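PDB 5IUV: aldehyde dehydrogenase family protein from Pseudomonas syringae pv. tomato, which probably catalyses the NAD-dependent oxidation of indole-3-acetaldehyde to the auxin indole-3-acetic acid. Local coordinates for residues A91-Q96 with I208-P213; E100-E105 with D115-D120; P320-A325 with P385-G390; S408-D413 with I419-D424. One frame throughout, in Å; residues are numbered along the deposited sequence.

Contact 1: residues A91-Q96 with I208-P213; sequences AGLLEQ and IEAGIP
Glu209 OE2 accepts a short hydrogen bond of 2.5 Å from a water whose own oxygen accepts Gln96 NE2 at 2.7 Å, and this bridge is the polar link between 91-96 and 208-213. Beneath it lies an apolar contact made by one residue, Leu93. Its CD1 is the leading atom: it comes within 3.6 Å of Ala210 N, 3.8 Å of Glu209 CB and 3.9 Å of Ala210 CB, and so touches both backbone and side chain at the end of the other helix. The second methyl, CD2, rests by the carboxylate, 3.8 Å from Glu209 OE2. Glu209 can lie across the leucine because CG stands anti to its backbone N (chi1 -174°) and the chain beyond CG is extended, which carries the acid out to the water over the two methyls. Segment 91-96 is the last stretch of helix 80-96, and 208-213 runs from the end of helix 198-210 into a loop. Gly211, with a phi of 118°, closes helix 198-210 in a Schellman motif, and Ala210 O is taken by Arg89 NE from helix 80-96. Helix 198-210 joins strand 187-191 to the parallel strand 217-219, as in the beta-alpha-beta units of the NAD-binding domain. With Ala210 buried and Glu209 exposed, the chemistry implies a graded edge: dispersion contacts inside, and outside them a probably ionised carboxylate, joined to its amide partner through water.

Contact 2: residues E100-E105 with D115-D120; sequences ELALLE and DSLGVD
The carboxylates of Glu105 and Asp120 are turned nearly perpendicular, with about 80° between their planes, and bring OE2 of the first to 4.3 Å from OD2 of the second. A water bridges them, donating to Glu105 OE2 at 2.8 Å and to Asp120 OD2 at 2.5 Å. Other partners probably help to offset the like charges: Lys111 forms a salt bridge with Asp120 OD2, while Glu105 binds Leu171 N through OE2 and Thr199 through OE1. Leu171 N belongs to the first turn of helix 170-183, an end that would be expected to stabilise a negative charge. Glu105 reaches this position through a bend at chi2 (84°).

Away from the acids the helices meet chiefly through Ala102 and Ser116, with Leu117 at the side. Ala102 CB lies 3.7 Å from Ser116 CB and 3.8 Å from Leu117 CD1, and Ser116 CB comes to 3.3 Å from Ala102 O. Ser116 OG is hydrogen-bonded to Thr106 OG1, on the continuation of the first helix. Between 116 and 120 the second helix widens into a pi-type turn, in which Asp115 O accepts both Val119 N and Asp120 N. With axes 8.4 Å apart at a crossing angle of 115°, this is a steeply crossed pair of consecutive helices, 98-109 and 113-134. It probably lies behind the pocket for the indole compound, since Asp120 touches Phe169, which contacts (indol-3-yl)acetate in another structure of this protein.

Contact 3: residues P320-A325 with P385-G390; sequences PMVIEA and PTIFDG
Ile387 lays its terminal methyl, CD1, against two side chains on successive residues of the helix: CD1 is 4.1 Å from Val322 CG1 and equally 4.1 Å from Ile323 CG1. It faces both carbons, about 85° apart as seen from it, and touches each only at ordinary van der Waals range. An extended chain beyond CB (chi2 177°) carries CD1 straight out from the strand. On the helix the two partners present themselves differently. Val322 has its CB aimed at the strand and offers the branch standing anti to its backbone N, whereas Ile323 starts off across that direction and touches with the flank of its longer branch.

The contact packs helix 312-326 against the mixed sheet of the catalytic domain. That helix follows strand 307-311; strand 406-412 lies between 307-311 and 382-389 in the sheet and is parallel to each. Because the backbones stay well apart (Ile323 CA to Ile387 CA 7.9 Å), the layers meet through side-chain ends, and Leu326 from the next turn of the helix adds to the cover on Ile387. The following residue, Phe388, sends its ring instead to an edge-to-face meeting with His361.

Further along, Gly390 N makes a weak hydrogen bond of 2.7 Å to Asp389 OD1, its N-H angle being 140°. Asp389 OD2 forms salt bridges with Lys315, from the start of the helix, and Arg366.

Contact 4: residues S408-D413 with I419-D424; sequences SVLTFD and IQIAND
Ile421 is where the helix beginning ahead of Ile419 touches the strand, and both its branches take part. Its CG2 lies 4.0 Å from Leu410 CD2, the two side chains running past one another from opposite backbones. Its longer branch goes further along the strand: CD1 rests 4.0 Å from Thr411 O and 4.4 Å from Phe412 CB. With CG1 anti to the carbonyl carbon (chi1 -68°) and the chain stretched out beyond it, that methyl reaches the backbone of Thr411, whose own CB points away from the helix. The ring of Phe412 likewise leads off elsewhere, to an edge-to-face contact with Phe277.

Strand 406-412 and helix 415-423 form the first half of a beta-alpha-beta crossover that ends in the parallel strand 430-434 of the same sheet. The short segments approach to 9.8 Å between axes, and their directions differ by 148°, as expected of a helix folded back over its own strand.

Ala422 packs on Pro273 and Ile275 of strand 273-276, which lies beyond strand 307-311 in the sheet. The carbonyls of Ile421 and Ala422 are both held by the guanidinium of Arg307. Asn423 N is bonded to Ile419 O at 2.9 Å, a regular helical step back along the chain. Asp424 N donates to Ile421 O at 3.1 Å, a bond that spans one residue fewer.

The four contacts form two touching pairs. Contact 2 is nested in the chain loop closed by contact 1; their centres are about 17 Å apart, and Leu94 O meets Leu101 CD1 at 3.7 Å where helices 80-96 and 98-109 follow each other. Contacts 3 and 4, also about 17 Å apart between centres, share a sheet: Phe388 O and Val409 N, 2.9 Å apart, probably hydrogen-bond, and Ile387 CG2 packs on Val409 CG2. Contacts 1 and 3 lie on opposite sides of the chain's centre. Contact 2 is the one near the ligand pockets: the Asp120 side chain is about 3 Å from that of Phe169 and about 10 Å from bound NAD, whereas the other three lie away from the known sites.

Contact 1: residues A91-Q96 with I208-P213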
loop_
_atom_site.group_PDB
_atom_site.type_symbol
_atom_site.label_atom_id
_atom_site.label_comp_id
_atom_site.label_asym_id
_atom_site.label_seq_id
_atom_site.Cartn_x
_atom_site.Cartn_y
_atom_site.Cartn_z
ATOM N N ALA A 91 -23.379 5.165 -13.610
ATOM C CA ALA A 91 -22.920 4.235 -14.629
ATOM C C ALA A 91 -24.102 3.438 -15.174
ATOM O O ALA A 91 -24.216 3.221 -16.384
ATOM C CB ALA A 91 -21.859 3.309 -14.071
ATOM N N GLY A 92 -24.986 3.008 -14.277
ATOM C CA GLY A 92 -26.167 2.257 -14.669
ATOM C C GLY A 92 -27.082 2.999 -15.632
ATOM O O GLY A 92 -27.717 2.384 -16.503
ATOM N N LEU A 93 -27.164 4.318 -15.480
ATOM C CA LEU A 93 -28.015 5.120 -16.349
ATOM C C LEU A 93 -27.388 5.304 -17.730
ATOM O O LEU A 93 -28.099 5.477 -18.713
ATOM C CB LEU A 93 -28.314 6.480 -15.713
ATOM C CG LEU A 93 -29.309 6.424 -14.550
ATOM C CD1 LEU A 93 -29.413 7.776 -13.849
ATOM C CD2 LEU A 93 -30.678 5.961 -15.034
ATOM N N LEU A 94 -26.062 5.270 -17.806
ATOM C CA LEU A 94 -25.395 5.264 -19.103
ATOM C C LEU A 94 -25.767 3.993 -19.862
ATOM O O LEU A 94 -26.112 4.033 -21.044
ATOM C CB LEU A 94 -23.872 5.369 -18.951
ATOM C CG LEU A 94 -23.254 6.765 -19.050
ATOM C CD1 LEU A 94 -23.812 7.701 -18.001
ATOM C CD2 LEU A 94 -21.723 6.705 -18.964
ATOM N N GLU A 95 -25.711 2.861 -19.171
ATOM C CA GLU A 95 -26.057 1.589 -19.789
ATOM C C GLU A 95 -27.532 1.538 -20.181
ATOM O O GLU A 95 -27.880 1.049 -21.254
ATOM C CB GLU A 95 -25.714 0.434 -18.844
ATOM C CG GLU A 95 -24.229 0.316 -18.582
ATOM C CD GLU A 95 -23.879 -0.881 -17.725
ATOM O OE1 GLU A 95 -24.594 -1.139 -16.730
ATOM O OE2 GLU A 95 -22.882 -1.560 -18.049
ATOM N N GLN A 96 -28.393 2.046 -19.308
ATOM C CA GLN A 96 -29.829 2.056 -19.555
ATOM C C GLN A 96 -30.172 2.910 -20.776
ATOM O O GLN A 96 -31.121 2.617 -21.493
ATOM C CB GLN A 96 -30.564 2.562 -18.314
ATOM C CG GLN A 96 -32.066 2.685 -18.438
ATOM C CD GLN A 96 -32.688 3.211 -17.154
ATOM O OE1 GLN A 96 -32.385 2.724 -16.061
ATOM N NE2 GLN A 96 -33.539 4.225 -17.276
ATOM N N ILE A 208 -27.803 14.087 -12.592
ATOM C CA ILE A 208 -28.827 14.523 -11.645
ATOM C C ILE A 208 -29.777 13.378 -11.287
ATOM O O ILE A 208 -30.111 13.170 -10.116
ATOM C CB ILE A 208 -29.640 15.714 -12.211
ATOM C CG1 ILE A 208 -28.739 16.938 -12.356
ATOM C CG2 ILE A 208 -30.819 16.050 -11.306
ATOM C CD1 ILE A 208 -28.126 17.407 -11.041
ATOM N N GLU A 209 -30.201 12.622 -12.293
ATOM C CA GLU A 209 -31.106 11.506 -12.052
ATOM C C GLU A 209 -30.449 10.437 -11.164
ATOM O O GLU A 209 -31.118 9.803 -10.356
ATOM C CB GLU A 209 -31.581 10.891 -13.374
ATOM C CG GLU A 209 -32.639 9.812 -13.188
ATOM C CD GLU A 209 -33.041 9.134 -14.486
ATOM O OE1 GLU A 209 -32.616 9.595 -15.575
ATOM O OE2 GLU A 209 -33.787 8.134 -14.407
ATOM N N ALA A 210 -29.138 10.258 -11.292
ATOM C CA ALA A 210 -28.429 9.286 -10.452
ATOM C C ALA A 210 -28.303 9.752 -8.996
ATOM O O ALA A 210 -28.102 8.939 -8.093
ATOM C CB ALA A 210 -27.048 8.994 -11.026
ATOM N N GLY A 211 -28.416 11.056 -8.766
ATOM C CA GLY A 211 -28.318 11.586 -7.418
ATOM C C GLY A 211 -27.155 12.540 -7.193
ATOM O O GLY A 211 -26.924 12.983 -6.068
ATOM N N ILE A 212 -26.408 12.849 -8.250
ATOM C CA ILE A 212 -25.387 13.891 -8.168
ATOM C C ILE A 212 -26.066 15.240 -7.937
ATOM O O ILE A 212 -26.914 15.633 -8.725
ATOM C CB ILE A 212 -24.538 13.973 -9.450
ATOM C CG1 ILE A 212 -23.829 12.649 -9.730
ATOM C CG2 ILE A 212 -23.528 15.120 -9.349
ATOM C CD1 ILE A 212 -22.683 12.360 -8.778
ATOM N N PRO A 213 -25.704 15.948 -6.856
ATOM C CA PRO A 213 -26.373 17.218 -6.530
ATOM C C PRO A 213 -26.173 18.302 -7.588
ATOM O O PRO A 213 -25.175 18.285 -8.307
ATOM C CB PRO A 213 -25.716 17.642 -5.209
ATOM C CG PRO A 213 -25.125 16.382 -4.640
ATOM C CD PRO A 213 -24.725 15.553 -5.828
HETATM O O HOH W 1 -34.421 5.887 -15.316
#

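Contact 2: residues E100-E105 with D115-D120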
loop_
_atom_site.group_PDB
_atom_site.type_symbol
_atom_site.label_atom_id
_atom_site.label_comp_id
_atom_site.label_asym_id
_atom_site.label_seq_id
_atom_site.Cartn_x
_atom_site.Cartn_y
_atom_site.Cartn_z
ATOM N N GLU A 100 -29.313 5.399 -27.225
ATOM C CA GLU A 100 -29.354 6.831 -27.508
ATOM C C GLU A 100 -27.957 7.460 -27.462
ATOM O O GLU A 100 -27.582 8.209 -28.359
ATOM C CB GLU A 100 -30.274 7.560 -26.522
ATOM C CG GLU A 100 -30.310 9.070 -26.733
ATOM C CD GLU A 100 -31.147 9.820 -25.697
ATOM O OE1 GLU A 100 -31.725 9.173 -24.796
ATOM O OE2 GLU A 100 -31.226 11.066 -25.791
ATOM N N LEU A 101 -27.199 7.164 -26.409
ATOM C CA LEU A 101 -25.866 7.726 -26.243
ATOM C C LEU A 101 -24.913 7.272 -27.350
ATOM O O LEU A 101 -24.113 8.067 -27.854
ATOM C CB LEU A 101 -25.300 7.347 -24.873
ATOM C CG LEU A 101 -25.976 8.042 -23.689
ATOM C CD1 LEU A 101 -25.511 7.452 -22.369
ATOM C CD2 LEU A 101 -25.686 9.531 -23.727
ATOM N N ALA A 102 -25.003 5.998 -27.727
ATOM C CA ALA A 102 -24.162 5.458 -28.790
ATOM C C ALA A 102 -24.491 6.133 -30.113
ATOM O O ALA A 102 -23.598 6.455 -30.907
ATOM C CB ALA A 102 -24.340 3.949 -28.906
ATOM N N LEU A 103 -25.779 6.347 -30.345
ATOM C CA LEU A 103 -26.231 6.970 -31.576
ATOM C C LEU A 103 -25.766 8.427 -31.641
ATOM O O LEU A 103 -25.303 8.892 -32.682
ATOM C CB LEU A 103 -27.756 6.866 -31.691
ATOM C CG LEU A 103 -28.411 7.335 -32.987
ATOM C CD1 LEU A 103 -27.744 6.704 -34.211
ATOM C CD2 LEU A 103 -29.889 6.998 -32.957
ATOM N N LEU A 104 -25.874 9.140 -30.525
ATOM C CA LEU A 104 -25.388 10.515 -30.461
ATOM C C LEU A 104 -23.902 10.599 -30.795
ATOM O O LEU A 104 -23.475 11.486 -31.530
ATOM C CB LEU A 104 -25.639 11.114 -29.077
ATOM C CG LEU A 104 -27.089 11.455 -28.736
ATOM C CD1 LEU A 104 -27.197 11.807 -27.258
ATOM C CD2 LEU A 104 -27.602 12.591 -29.599
ATOM N N GLU A 105 -23.122 9.669 -30.252
ATOM C CA GLU A 105 -21.680 9.652 -30.471
ATOM C C GLU A 105 -21.355 9.427 -31.942
ATOM O O GLU A 105 -20.538 10.143 -32.539
ATOM C CB GLU A 105 -21.031 8.561 -29.619
ATOM C CG GLU A 105 -19.578 8.813 -29.289
ATOM C CD GLU A 105 -19.417 9.705 -28.071
ATOM O OE1 GLU A 105 -19.945 10.840 -28.086
ATOM O OE2 GLU A 105 -18.761 9.269 -27.099
ATOM N N ASP A 115 -19.106 0.203 -32.760
ATOM C CA ASP A 115 -18.048 0.627 -31.840
ATOM C C ASP A 115 -18.601 1.499 -30.707
ATOM O O ASP A 115 -18.256 1.296 -29.550
ATOM C CB ASP A 115 -16.942 1.386 -32.578
ATOM C CG ASP A 115 -16.142 0.499 -33.526
ATOM O OD1 ASP A 115 -16.304 -0.739 -33.490
ATOM O OD2 ASP A 115 -15.338 1.052 -34.306
ATOM N N SER A 116 -19.449 2.470 -31.039
ATOM C CA SER A 116 -20.078 3.308 -30.013
ATOM C C SER A 116 -20.811 2.472 -28.971
ATOM O O SER A 116 -20.679 2.696 -27.766
ATOM C CB SER A 116 -21.070 4.297 -30.642
ATOM O OG SER A 116 -20.422 5.221 -31.489
ATOM N N LEU A 117 -21.583 1.509 -29.455
ATOM C CA LEU A 117 -22.414 0.661 -28.612
ATOM C C LEU A 117 -21.591 -0.386 -27.855
ATOM O O LEU A 117 -21.864 -0.674 -26.686
ATOM C CB LEU A 117 -23.485 -0.021 -29.468
ATOM C CG LEU A 117 -24.700 -0.635 -28.775
ATOM C CD1 LEU A 117 -25.509 0.440 -28.063
ATOM C CD2 LEU A 117 -25.566 -1.384 -29.781
ATOM N N GLY A 118 -20.583 -0.940 -28.520
ATOM C CA GLY A 118 -19.789 -2.018 -27.957
ATOM C C GLY A 118 -18.551 -1.602 -27.180
ATOM O O GLY A 118 -18.099 -2.332 -26.301
ATOM N N VAL A 119 -17.991 -0.440 -27.491
ATOM C CA VAL A 119 -16.761 -0.024 -26.824
ATOM C C VAL A 119 -16.951 1.237 -25.987
ATOM O O VAL A 119 -16.656 1.239 -24.790
ATOM C CB VAL A 119 -15.619 0.202 -27.845
ATOM C CG1 VAL A 119 -14.362 0.721 -27.149
ATOM C CG2 VAL A 119 -15.319 -1.089 -28.590
ATOM N N ASP A 120 -17.454 2.299 -26.609
ATOM C CA ASP A 120 -17.512 3.609 -25.957
ATOM C C ASP A 120 -18.453 3.697 -24.761
ATOM O O ASP A 120 -18.028 4.073 -23.665
ATOM C CB ASP A 120 -17.898 4.676 -26.974
ATOM C CG ASP A 120 -16.838 4.873 -28.029
ATOM O OD1 ASP A 120 -16.629 3.934 -28.830
ATOM O OD2 ASP A 120 -16.217 5.964 -28.051
HETATM O O HOH W 2 -16.612 7.720 -26.264
#

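Contact 3: residues P320-A325 with P385-G390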
loop_
_atom_site.group_PDB
_atom_site.type_symbol
_atom_site.label_atom_id
_atom_site.label_comp_id
_atom_site.label_asym_id
_atom_site.label_seq_id
_atom_site.Cartn_x
_atom_site.Cartn_y
_atom_site.Cartn_z
ATOM N N PRO A 320 3.080 -8.431 -46.129
ATOM C CA PRO A 320 1.869 -8.848 -46.848
ATOM C C PRO A 320 0.751 -9.322 -45.924
ATOM O O PRO A 320 -0.424 -9.142 -46.249
ATOM C CB PRO A 320 2.361 -10.001 -47.730
ATOM C CG PRO A 320 3.798 -9.724 -47.937
ATOM C CD PRO A 320 4.278 -9.118 -46.650
ATOM N N MET A 321 1.107 -9.918 -44.789
ATOM C CA MET A 321 0.107 -10.326 -43.808
ATOM C C MET A 321 -0.614 -9.109 -43.233
ATOM O O MET A 321 -1.819 -9.152 -42.982
ATOM C CB MET A 321 0.753 -11.142 -42.684
ATOM C CG MET A 321 1.492 -12.383 -43.169
ATOM S SD MET A 321 2.393 -13.226 -41.849
ATOM C CE MET A 321 1.037 -13.681 -40.772
ATOM N N VAL A 322 0.132 -8.027 -43.020
ATOM C CA VAL A 322 -0.433 -6.803 -42.464
ATOM C C VAL A 322 -1.337 -6.108 -43.487
ATOM O O VAL A 322 -2.405 -5.597 -43.139
ATOM C CB VAL A 322 0.678 -5.832 -41.995
ATOM C CG1 VAL A 322 0.083 -4.505 -41.543
ATOM C CG2 VAL A 322 1.490 -6.461 -40.870
ATOM N N ILE A 323 -0.914 -6.107 -44.744
ATOM C CA ILE A 323 -1.732 -5.563 -45.824
ATOM C C ILE A 323 -3.056 -6.318 -45.962
ATOM O O ILE A 323 -4.111 -5.703 -46.083
ATOM C CB ILE A 323 -0.982 -5.599 -47.160
ATOM C CG1 ILE A 323 0.246 -4.693 -47.087
ATOM C CG2 ILE A 323 -1.891 -5.164 -48.304
ATOM C CD1 ILE A 323 1.149 -4.805 -48.281
ATOM N N GLU A 324 -3.003 -7.646 -45.927
ATOM C CA GLU A 324 -4.222 -8.438 -46.043
ATOM C C GLU A 324 -5.155 -8.204 -44.858
ATOM O O GLU A 324 -6.373 -8.103 -45.032
ATOM C CB GLU A 324 -3.896 -9.927 -46.167
ATOM C CG GLU A 324 -5.140 -10.801 -46.261
ATOM C CD GLU A 324 -4.852 -12.198 -46.772
ATOM O OE1 GLU A 324 -3.747 -12.717 -46.507
ATOM O OE2 GLU A 324 -5.735 -12.774 -47.447
ATOM N N ALA A 325 -4.590 -8.107 -43.656
ATOM C CA ALA A 325 -5.392 -7.841 -42.473
ATOM C C ALA A 325 -6.022 -6.465 -42.553
ATOM O O ALA A 325 -7.174 -6.284 -42.174
ATOM C CB ALA A 325 -4.547 -7.961 -41.203
ATOM N N PRO A 385 -7.780 3.218 -44.973
ATOM C CA PRO A 385 -6.610 2.842 -44.174
ATOM C C PRO A 385 -5.392 2.716 -45.081
ATOM O O PRO A 385 -5.483 2.087 -46.137
ATOM C CB PRO A 385 -7.015 1.496 -43.571
ATOM C CG PRO A 385 -8.514 1.592 -43.463
ATOM C CD PRO A 385 -8.939 2.354 -44.694
ATOM N N THR A 386 -4.279 3.321 -44.679
ATOM C CA THR A 386 -3.144 3.547 -45.574
ATOM C C THR A 386 -1.834 3.066 -44.957
ATOM O O THR A 386 -1.625 3.204 -43.753
ATOM C CB THR A 386 -3.043 5.051 -45.927
ATOM O OG1 THR A 386 -4.245 5.460 -46.596
ATOM C CG2 THR A 386 -1.842 5.348 -46.818
ATOM N N ILE A 387 -0.968 2.474 -45.776
ATOM C CA ILE A 387 0.335 2.017 -45.307
ATOM C C ILE A 387 1.463 2.554 -46.174
ATOM O O ILE A 387 1.396 2.498 -47.404
ATOM C CB ILE A 387 0.447 0.469 -45.286
ATOM C CG1 ILE A 387 -0.670 -0.156 -44.449
ATOM C CG2 ILE A 387 1.803 0.039 -44.736
ATOM C CD1 ILE A 387 -0.652 -1.681 -44.450
ATOM N N PHE A 388 2.496 3.075 -45.522
ATOM C CA PHE A 388 3.743 3.416 -46.194
ATOM C C PHE A 388 4.870 2.497 -45.739
ATOM O O PHE A 388 5.104 2.324 -44.538
ATOM C CB PHE A 388 4.122 4.871 -45.932
ATOM C CG PHE A 388 3.323 5.856 -46.731
ATOM C CD1 PHE A 388 3.693 6.177 -48.027
ATOM C CD2 PHE A 388 2.207 6.471 -46.181
ATOM C CE1 PHE A 388 2.961 7.090 -48.766
ATOM C CE2 PHE A 388 1.476 7.384 -46.910
ATOM C CZ PHE A 388 1.851 7.693 -48.206
ATOM N N ASP A 389 5.556 1.901 -46.708
ATOM C CA ASP A 389 6.711 1.059 -46.440
ATOM C C ASP A 389 7.979 1.873 -46.672
ATOM O O ASP A 389 7.917 2.970 -47.230
ATOM C CB ASP A 389 6.685 -0.187 -47.332
ATOM C CG ASP A 389 7.728 -1.215 -46.933
ATOM O OD1 ASP A 389 8.207 -1.154 -45.780
ATOM O OD2 ASP A 389 8.065 -2.085 -47.766
ATOM N N GLY A 390 9.122 1.341 -46.247
ATOM C CA GLY A 390 10.400 1.995 -46.471
ATOM C C GLY A 390 10.499 3.340 -45.777
ATOM O O GLY A 390 11.092 4.280 -46.301
#

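Contact 4: residues S408-D413 with I419-D424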
loop_
_atom_site.group_PDB
_atom_site.type_symbol
_atom_site.label_atom_id
_atom_site.label_comp_id
_atom_site.label_asym_id
_atom_site.label_seq_id
_atom_site.Cartn_x
_atom_site.Cartn_y
_atom_site.Cartn_z
ATOM N N SER A 408 3.151 3.819 -40.703
ATOM C CA SER A 408 4.538 3.853 -41.172
ATOM C C SER A 408 5.244 2.552 -40.812
ATOM O O SER A 408 5.191 2.104 -39.667
ATOM C CB SER A 408 5.297 5.041 -40.577
ATOM O OG SER A 408 4.766 6.270 -41.043
ATOM N N VAL A 409 5.904 1.943 -41.789
ATOM C CA VAL A 409 6.590 0.676 -41.545
ATOM C C VAL A 409 8.108 0.833 -41.596
ATOM O O VAL A 409 8.665 1.239 -42.616
ATOM C CB VAL A 409 6.162 -0.400 -42.558
ATOM C CG1 VAL A 409 6.884 -1.713 -42.263
ATOM C CG2 VAL A 409 4.648 -0.589 -42.524
ATOM N N LEU A 410 8.770 0.490 -40.492
ATOM C CA LEU A 410 10.221 0.621 -40.382
ATOM C C LEU A 410 10.849 -0.736 -40.078
ATOM O O LEU A 410 10.186 -1.619 -39.526
ATOM C CB LEU A 410 10.600 1.624 -39.289
ATOM C CG LEU A 410 10.011 3.043 -39.305
ATOM C CD1 LEU A 410 8.589 3.099 -38.742
ATOM C CD2 LEU A 410 10.931 4.012 -38.559
ATOM N N THR A 411 12.122 -0.911 -40.428
ATOM C CA THR A 411 12.804 -2.167 -40.120
ATOM C C THR A 411 13.985 -1.964 -39.175
ATOM O O THR A 411 14.496 -0.855 -39.032
ATOM C CB THR A 411 13.297 -2.888 -41.398
ATOM O OG1 THR A 411 14.062 -1.988 -42.210
ATOM C CG2 THR A 411 12.116 -3.411 -42.202
ATOM N N PHE A 412 14.391 -3.048 -38.518
ATOM C CA PHE A 412 15.566 -3.062 -37.645
ATOM C C PHE A 412 16.188 -4.453 -37.685
ATOM O O PHE A 412 15.545 -5.402 -38.148
ATOM C CB PHE A 412 15.195 -2.684 -36.206
ATOM C CG PHE A 412 14.275 -3.676 -35.534
ATOM C CD1 PHE A 412 14.784 -4.780 -34.864
ATOM C CD2 PHE A 412 12.904 -3.501 -35.573
ATOM C CE1 PHE A 412 13.936 -5.694 -34.255
ATOM C CE2 PHE A 412 12.055 -4.412 -34.960
ATOM C CZ PHE A 412 12.571 -5.502 -34.306
ATOM N N ASP A 413 17.418 -4.586 -37.191
ATOM C CA ASP A 413 18.101 -5.883 -37.202
ATOM C C ASP A 413 18.560 -6.370 -35.825
ATOM O O ASP A 413 18.941 -7.533 -35.677
ATOM C CB ASP A 413 19.309 -5.844 -38.147
ATOM C CG ASP A 413 20.276 -4.721 -37.824
ATOM O OD1 ASP A 413 20.220 -4.166 -36.704
ATOM O OD2 ASP A 413 21.101 -4.393 -38.701
ATOM N N ILE A 419 14.882 -0.506 -29.928
ATOM C CA ILE A 419 14.670 0.368 -28.782
ATOM C C ILE A 419 15.058 1.815 -29.101
ATOM O O ILE A 419 14.331 2.747 -28.758
ATOM C CB ILE A 419 15.457 -0.150 -27.557
ATOM C CG1 ILE A 419 14.851 -1.479 -27.081
ATOM C CG2 ILE A 419 15.448 0.876 -26.421
ATOM C CD1 ILE A 419 15.765 -2.314 -26.181
ATOM N N GLN A 420 16.193 2.000 -29.768
ATOM C CA GLN A 420 16.646 3.341 -30.135
ATOM C C GLN A 420 15.624 4.037 -31.031
ATOM O O GLN A 420 15.275 5.195 -30.800
ATOM C CB GLN A 420 18.008 3.277 -30.840
ATOM C CG GLN A 420 18.760 4.613 -30.906
ATOM C CD GLN A 420 18.233 5.562 -31.982
ATOM O OE1 GLN A 420 17.777 5.130 -33.045
ATOM N NE2 GLN A 420 18.297 6.863 -31.707
ATOM N N ILE A 421 15.149 3.331 -32.051
ATOM C CA ILE A 421 14.166 3.901 -32.963
ATOM C C ILE A 421 12.865 4.195 -32.230
ATOM O O ILE A 421 12.279 5.262 -32.390
ATOM C CB ILE A 421 13.881 2.964 -34.150
ATOM C CG1 ILE A 421 15.111 2.874 -35.050
ATOM C CG2 ILE A 421 12.683 3.467 -34.957
ATOM C CD1 ILE A 421 15.056 1.738 -36.033
ATOM N N ALA A 422 12.432 3.243 -31.410
ATOM C CA ALA A 422 11.179 3.360 -30.688
ATOM C C ALA A 422 11.187 4.557 -29.736
ATOM O O ALA A 422 10.175 5.242 -29.584
ATOM C CB ALA A 422 10.892 2.070 -29.923
ATOM N N ASN A 423 12.335 4.814 -29.111
ATOM C CA ASN A 423 12.457 5.915 -28.155
ATOM C C ASN A 423 12.800 7.246 -28.824
ATOM O O ASN A 423 12.841 8.286 -28.166
ATOM C CB ASN A 423 13.511 5.586 -27.089
ATOM C CG ASN A 423 12.987 4.637 -26.025
ATOM O OD1 ASN A 423 11.780 4.553 -25.797
ATOM N ND2 ASN A 423 13.897 3.919 -25.364
ATOM N N ASP A 424 13.034 7.211 -30.130
ATOM C CA ASP A 424 13.411 8.414 -30.869
ATOM C C ASP A 424 12.166 9.228 -31.247
ATOM O O ASP A 424 11.718 9.231 -32.393
ATOM C CB ASP A 424 14.226 8.040 -32.110
ATOM C CG ASP A 424 14.715 9.258 -32.881
ATOM O OD1 ASP A 424 14.917 10.323 -32.261
ATOM O OD2 ASP A 424 14.890 9.147 -34.113
#